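Local coordinates for uncharacterized protein (Bacillus thuringiensis serovar kurstaki, PDB 4XE7) that is a ParM-type bacterial actin-like protein, which probably polymerises into nucleotide-dependent filaments that move plasmid copies apart before cell division, at residues M309-D319 against L375-D383. Residues are numbered along the deposited sequence; the frame is centred on the assembly and turned at random.
Sequences MPEVEKMIEDD and LFGYAGLRD
Y378 reaches across from the short helix 378-381 to V312, M315 and I316 on helix 300-317, a helix-to-helix packing within the actin-like fold. The short helix follows strand 366-370 and helix 372-376 in the chain. With CG anti to the backbone N (chi1 -175°), the tyrosine extends toward the longer helix. Its CB lies 4.1 Å from V312 CG1; farther out, CD1 and CE1 run past M315 CB. I316 CG1 sits over one ring face in a CH-pi contact, 3.8 Å from the centroid and 16° off the ring normal, nearest to CZ (3.7 Å) and CE2, while CB of R382 lies over the opposite face. At the tip, Y378 OH donates to water 1, which lies in the ring plane and in turn donates to M315 O. M315 O, in the last turn of helix 300-317, also accepts from the backbone N of D318. The extended R382 chain brings its guanidinium to the same end, where M315 CE covers one face, 3.6 Å from NH2, and M315 CE also touches A379 CB. Nearer the start of the 309-319 segment, M309 CE meets L375 CB at a tight 3.4 Å. Water 2, in the guanidinium plane, accepts from R382 NH1 at 2.9 Å.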
ATOM      1  N   MET A 309      -5.536  15.760  -3.351  1.00 24.92           N
ATOM      2  CA  MET A 309      -4.767  14.935  -4.289  1.00 22.66           C
ATOM      3  C   MET A 309      -4.762  15.461  -5.729  1.00 26.05           C
ATOM      4  O   MET A 309      -3.710  15.454  -6.352  1.00 22.89           O
ATOM      5  CB  MET A 309      -5.263  13.478  -4.287  1.00 22.12           C
ATOM      6  CG  MET A 309      -4.593  12.575  -3.258  1.00 29.74           C
ATOM      7  SD  MET A 309      -2.780  12.730  -3.201  1.00 41.29           S
ATOM      8  CE  MET A 309      -2.602  13.251  -1.507  1.00 61.56           C
ATOM      9  N   PRO A 310      -5.923  15.898  -6.269  1.00 28.66           N
ATOM     10  CA  PRO A 310      -5.853  16.427  -7.638  1.00 31.86           C
ATOM     11  C   PRO A 310      -4.878  17.595  -7.784  1.00 25.83           C
ATOM     12  O   PRO A 310      -4.130  17.647  -8.756  1.00 29.38           O
ATOM     13  CB  PRO A 310      -7.299  16.880  -7.912  1.00 34.88           C
ATOM     14  CG  PRO A 310      -8.127  15.950  -7.073  1.00 28.87           C
ATOM     15  CD  PRO A 310      -7.321  15.796  -5.801  1.00 26.23           C
ATOM     16  N   GLU A 311      -4.852  18.496  -6.812  1.00 20.71           N
ATOM     17  CA  GLU A 311      -3.934  19.627  -6.893  1.00 19.69           C
ATOM     18  C   GLU A 311      -2.455  19.217  -6.734  1.00 24.14           C
ATOM     19  O   GLU A 311      -1.599  19.642  -7.517  1.00 27.08           O
ATOM     20  CB  GLU A 311      -4.319  20.679  -5.853  1.00 22.25           C
ATOM     21  CG  GLU A 311      -5.594  21.452  -6.200  1.00 28.45           C
ATOM     22  CD  GLU A 311      -5.541  22.167  -7.565  1.00 31.29           C
ATOM     23  OE1 GLU A 311      -4.681  23.061  -7.778  1.00 30.93           O
ATOM     24  OE2 GLU A 311      -6.382  21.844  -8.431  1.00 21.84           O
ATOM     25  N   VAL A 312      -2.152  18.389  -5.742  1.00 23.69           N
ATOM     26  CA  VAL A 312      -0.782  17.918  -5.539  1.00 21.21           C
ATOM     27  C   VAL A 312      -0.231  17.183  -6.779  1.00 21.87           C
ATOM     28  O   VAL A 312       0.948  17.311  -7.110  1.00 26.88           O
ATOM     29  CB  VAL A 312      -0.688  16.991  -4.274  1.00 32.37           C
ATOM     30  CG1 VAL A 312       0.696  16.355  -4.137  1.00 22.30           C
ATOM     31  CG2 VAL A 312      -1.022  17.779  -3.019  1.00 25.53           C
ATOM     32  N   GLU A 313      -1.081  16.437  -7.475  1.00 19.48           N
ATOM     33  CA  GLU A 313      -0.648  15.758  -8.698  1.00 23.57           C
ATOM     34  C   GLU A 313      -0.150  16.764  -9.716  1.00 28.87           C
ATOM     35  O   GLU A 313       0.884  16.561 -10.354  1.00 26.89           O
ATOM     36  CB  GLU A 313      -1.790  14.938  -9.308  1.00 37.25           C
ATOM     37  CG  GLU A 313      -2.120  13.654  -8.577  1.00 59.90           C
ATOM     38  CD  GLU A 313      -3.217  12.861  -9.271  1.00 77.44           C
ATOM     39  OE1 GLU A 313      -3.537  13.184 -10.439  1.00 82.16           O
ATOM     40  OE2 GLU A 313      -3.756  11.914  -8.656  1.00 81.62           O
ATOM     41  N   LYS A 314      -0.899  17.857  -9.860  1.00 30.17           N
ATOM     42  CA  LYS A 314      -0.529  18.934 -10.766  1.00 26.95           C
ATOM     43  C   LYS A 314       0.760  19.597 -10.325  1.00 28.05           C
ATOM     44  O   LYS A 314       1.573  19.982 -11.155  1.00 31.53           O
ATOM     45  CB  LYS A 314      -1.633  19.984 -10.845  1.00 30.15           C
ATOM     46  CG  LYS A 314      -2.985  19.476 -11.303  1.00 35.35           C
ATOM     47  CD  LYS A 314      -3.935  20.652 -11.359  1.00 35.13           C
ATOM     48  CE  LYS A 314      -5.361  20.250 -11.525  1.00 38.64           C
ATOM     49  NZ  LYS A 314      -6.226  21.452 -11.358  1.00 36.67           N
ATOM     50  N   MET A 315       0.932  19.747  -9.016  1.00 25.06           N
ATOM     51  CA  MET A 315       2.160  20.333  -8.476  1.00 27.92           C
ATOM     52  C   MET A 315       3.347  19.418  -8.782  1.00 27.90           C
ATOM     53  O   MET A 315       4.406  19.878  -9.175  1.00 26.44           O
ATOM     54  CB  MET A 315       2.052  20.565  -6.953  1.00 25.92           C
ATOM     55  CG  MET A 315       0.941  21.508  -6.486  1.00 25.21           C
ATOM     56  SD  MET A 315       1.109  22.026  -4.741  1.00 21.39           S
ATOM     57  CE  MET A 315       2.334  23.304  -4.871  1.00 24.76           C
ATOM     58  N   ILE A 316       3.161  18.113  -8.594  1.00 23.82           N
ATOM     59  CA  ILE A 316       4.232  17.147  -8.838  1.00 29.20           C
ATOM     60  C   ILE A 316       4.642  17.116 -10.319  1.00 40.16           C
ATOM     61  O   ILE A 316       5.817  16.937 -10.641  1.00 41.19           O
ATOM     62  CB  ILE A 316       3.820  15.748  -8.367  1.00 29.12           C
ATOM     63  CG1 ILE A 316       3.696  15.744  -6.839  1.00 24.27           C
ATOM     64  CG2 ILE A 316       4.818  14.687  -8.838  1.00 32.14           C
ATOM     65  CD1 ILE A 316       3.169  14.425  -6.247  1.00 23.93           C
ATOM     66  N   GLU A 317       3.678  17.325 -11.214  1.00 35.29           N
ATOM     67  CA  GLU A 317       3.957  17.387 -12.650  1.00 37.66           C
ATOM     68  C   GLU A 317       4.700  18.654 -13.077  1.00 34.68           C
ATOM     69  O   GLU A 317       5.360  18.684 -14.119  1.00 33.51           O
ATOM     70  CB  GLU A 317       2.650  17.291 -13.446  1.00 38.90           C
ATOM     71  CG  GLU A 317       2.023  15.923 -13.430  1.00 47.62           C
ATOM     72  CD  GLU A 317       2.888  14.883 -14.110  1.00 61.84           C
ATOM     73  OE1 GLU A 317       3.162  15.038 -15.320  1.00 65.92           O
ATOM     74  OE2 GLU A 317       3.298  13.913 -13.433  1.00 67.48           O
ATOM     75  N   ASP A 318       4.591  19.706 -12.279  1.00 30.04           N
ATOM     76  CA  ASP A 318       4.956  21.030 -12.762  1.00 31.47           C
ATOM     77  C   ASP A 318       5.266  21.948 -11.603  1.00 36.73           C
ATOM     78  O   ASP A 318       4.349  22.479 -10.966  1.00 29.79           O
ATOM     79  CB  ASP A 318       3.811  21.600 -13.613  1.00 28.81           C
ATOM     80  CG  ASP A 318       4.150  22.922 -14.272  1.00 30.92           C
ATOM     81  OD1 ASP A 318       5.200  23.539 -13.973  1.00 32.36           O
ATOM     82  OD2 ASP A 318       3.326  23.364 -15.094  1.00 40.94           O
ATOM     83  N   ASP A 319       6.563  22.142 -11.361  1.00 37.56           N
ATOM     84  CA  ASP A 319       7.069  22.947 -10.251  1.00 34.28           C
ATOM     85  C   ASP A 319       6.559  24.391 -10.243  1.00 35.27           C
ATOM     86  O   ASP A 319       6.597  25.055  -9.207  1.00 34.67           O
ATOM     87  CB  ASP A 319       8.605  22.972 -10.266  1.00 44.47           C
ATOM     88  CG  ASP A 319       9.225  21.590 -10.172  1.00 52.59           C
ATOM     89  OD1 ASP A 319      10.383  21.430 -10.618  1.00 52.11           O
ATOM     90  OD2 ASP A 319       8.569  20.667  -9.649  1.00 59.50           O
ATOM     91  N   LEU A 375       2.720  13.739   0.467  1.00 23.40           N
ATOM     92  CA  LEU A 375       1.712  14.252  -0.445  1.00 24.48           C
ATOM     93  C   LEU A 375       0.976  15.437   0.167  1.00 24.31           C
ATOM     94  O   LEU A 375       0.755  16.440  -0.493  1.00 18.79           O
ATOM     95  CB  LEU A 375       0.721  13.149  -0.799  1.00 28.01           C
ATOM     96  CG  LEU A 375       1.305  11.860  -1.381  1.00 33.85           C
ATOM     97  CD1 LEU A 375       0.227  10.782  -1.456  1.00 43.19           C
ATOM     98  CD2 LEU A 375       1.919  12.102  -2.744  1.00 29.63           C
ATOM     99  N   PHE A 376       0.590  15.311   1.430  1.00 22.94           N
ATOM    100  CA  PHE A 376      -0.057  16.413   2.137  1.00 28.35           C
ATOM    101  C   PHE A 376       0.876  17.625   2.265  1.00 25.03           C
ATOM    102  O   PHE A 376       0.467  18.782   2.022  1.00 20.78           O
ATOM    103  CB  PHE A 376      -0.523  15.950   3.526  1.00 22.25           C
ATOM    104  CG  PHE A 376      -1.150  17.044   4.359  1.00 19.72           C
ATOM    105  CD1 PHE A 376      -2.382  17.584   4.009  1.00 20.85           C
ATOM    106  CD2 PHE A 376      -0.514  17.523   5.489  1.00 19.63           C
ATOM    107  CE1 PHE A 376      -2.957  18.591   4.771  1.00 22.63           C
ATOM    108  CE2 PHE A 376      -1.090  18.517   6.268  1.00 24.43           C
ATOM    109  CZ  PHE A 376      -2.314  19.055   5.904  1.00 20.86           C
ATOM    110  N   GLY A 377       2.130  17.349   2.629  1.00 14.58           N
ATOM    111  CA  GLY A 377       3.117  18.391   2.908  1.00 15.97           C
ATOM    112  C   GLY A 377       3.993  18.769   1.735  1.00 17.99           C
ATOM    113  O   GLY A 377       4.954  19.529   1.891  1.00 25.28           O
ATOM    114  N   TYR A 378       3.643  18.267   0.553  1.00 15.73           N
ATOM    115  CA  TYR A 378       4.462  18.452  -0.646  1.00 20.40           C
ATOM    116  C   TYR A 378       4.835  19.920  -0.926  1.00 21.23           C
ATOM    117  O   TYR A 378       5.975  20.198  -1.284  1.00 18.22           O
ATOM    118  CB  TYR A 378       3.760  17.849  -1.882  1.00 17.57           C
ATOM    119  CG  TYR A 378       4.627  17.899  -3.133  1.00 22.21           C
ATOM    120  CD1 TYR A 378       4.511  18.938  -4.050  1.00 25.61           C
ATOM    121  CD2 TYR A 378       5.586  16.922  -3.378  1.00 22.70           C
ATOM    122  CE1 TYR A 378       5.338  18.996  -5.197  1.00 23.12           C
ATOM    123  CE2 TYR A 378       6.401  16.970  -4.503  1.00 24.41           C
ATOM    124  CZ  TYR A 378       6.267  18.006  -5.413  1.00 28.60           C
ATOM    125  OH  TYR A 378       7.078  18.050  -6.532  1.00 31.02           O
ATOM    126  N   ALA A 379       3.893  20.852  -0.773  1.00 17.98           N
ATOM    127  CA  ALA A 379       4.167  22.247  -1.131  1.00 18.71           C
ATOM    128  C   ALA A 379       5.357  22.819  -0.379  1.00 22.15           C
ATOM    129  O   ALA A 379       6.110  23.621  -0.918  1.00 31.96           O
ATOM    130  CB  ALA A 379       2.923  23.120  -0.889  1.00 29.24           C
ATOM    131  N   GLY A 380       5.540  22.390   0.864  1.00 20.80           N
ATOM    132  CA  GLY A 380       6.692  22.811   1.642  1.00 22.06           C
ATOM    133  C   GLY A 380       7.874  21.847   1.571  1.00 28.75           C
ATOM    134  O   GLY A 380       9.022  22.269   1.372  1.00 23.63           O
ATOM    135  N   LEU A 381       7.597  20.551   1.708  1.00 20.26           N
ATOM    136  CA  LEU A 381       8.669  19.547   1.752  1.00 18.24           C
ATOM    137  C   LEU A 381       9.559  19.604   0.519  1.00 19.32           C
ATOM    138  O   LEU A 381      10.766  19.376   0.612  1.00 22.19           O
ATOM    139  CB  LEU A 381       8.077  18.139   1.905  1.00 14.31           C
ATOM    140  CG  LEU A 381       7.374  17.898   3.239  1.00 19.88           C
ATOM    141  CD1 LEU A 381       6.534  16.612   3.211  1.00 17.61           C
ATOM    142  CD2 LEU A 381       8.385  17.847   4.353  1.00 17.36           C
ATOM    143  N   ARG A 382       8.988  19.916  -0.639  1.00 15.77           N
ATOM    144  CA  ARG A 382       9.818  19.936  -1.857  1.00 18.94           C
ATOM    145  C   ARG A 382      10.969  20.952  -1.794  1.00 21.82           C
ATOM    146  O   ARG A 382      11.957  20.796  -2.494  1.00 22.08           O
ATOM    147  CB  ARG A 382       8.964  20.212  -3.095  1.00 17.10           C
ATOM    148  CG  ARG A 382       8.393  21.585  -3.110  1.00 26.46           C
ATOM    149  CD  ARG A 382       7.579  21.799  -4.343  1.00 30.80           C
ATOM    150  NE  ARG A 382       6.942  23.106  -4.317  1.00 34.69           N
ATOM    151  CZ  ARG A 382       6.155  23.546  -5.283  1.00 29.52           C
ATOM    152  NH1 ARG A 382       5.923  22.766  -6.329  1.00 24.14           N
ATOM    153  NH2 ARG A 382       5.611  24.750  -5.206  1.00 38.36           N
ATOM    154  N   ASP A 383      10.840  21.974  -0.949  1.00 25.51           N
ATOM    155  CA  ASP A 383      11.948  22.893  -0.662  1.00 27.50           C
ATOM    156  C   ASP A 383      13.199  22.180  -0.131  1.00 26.36           C
ATOM    157  O   ASP A 383      14.324  22.625  -0.373  1.00 26.13           O
ATOM    158  CB  ASP A 383      11.530  23.950   0.371  1.00 35.39           C
ATOM    159  CG  ASP A 383      10.579  24.993  -0.192  1.00 49.15           C
ATOM    160  OD1 ASP A 383      10.353  25.016  -1.422  1.00 51.64           O
ATOM    161  OD2 ASP A 383      10.069  25.801   0.611  1.00 53.54           O
TER
HETATM  162  O   HOH W   1       6.740  20.132  -8.160  1.00 26.28           O
HETATM  163  O   HOH W   2       3.898  23.191  -8.386  1.00 23.92           O
HETATM  164  O   HOH W   3       5.530  26.782  -7.836  1.00 41.88           O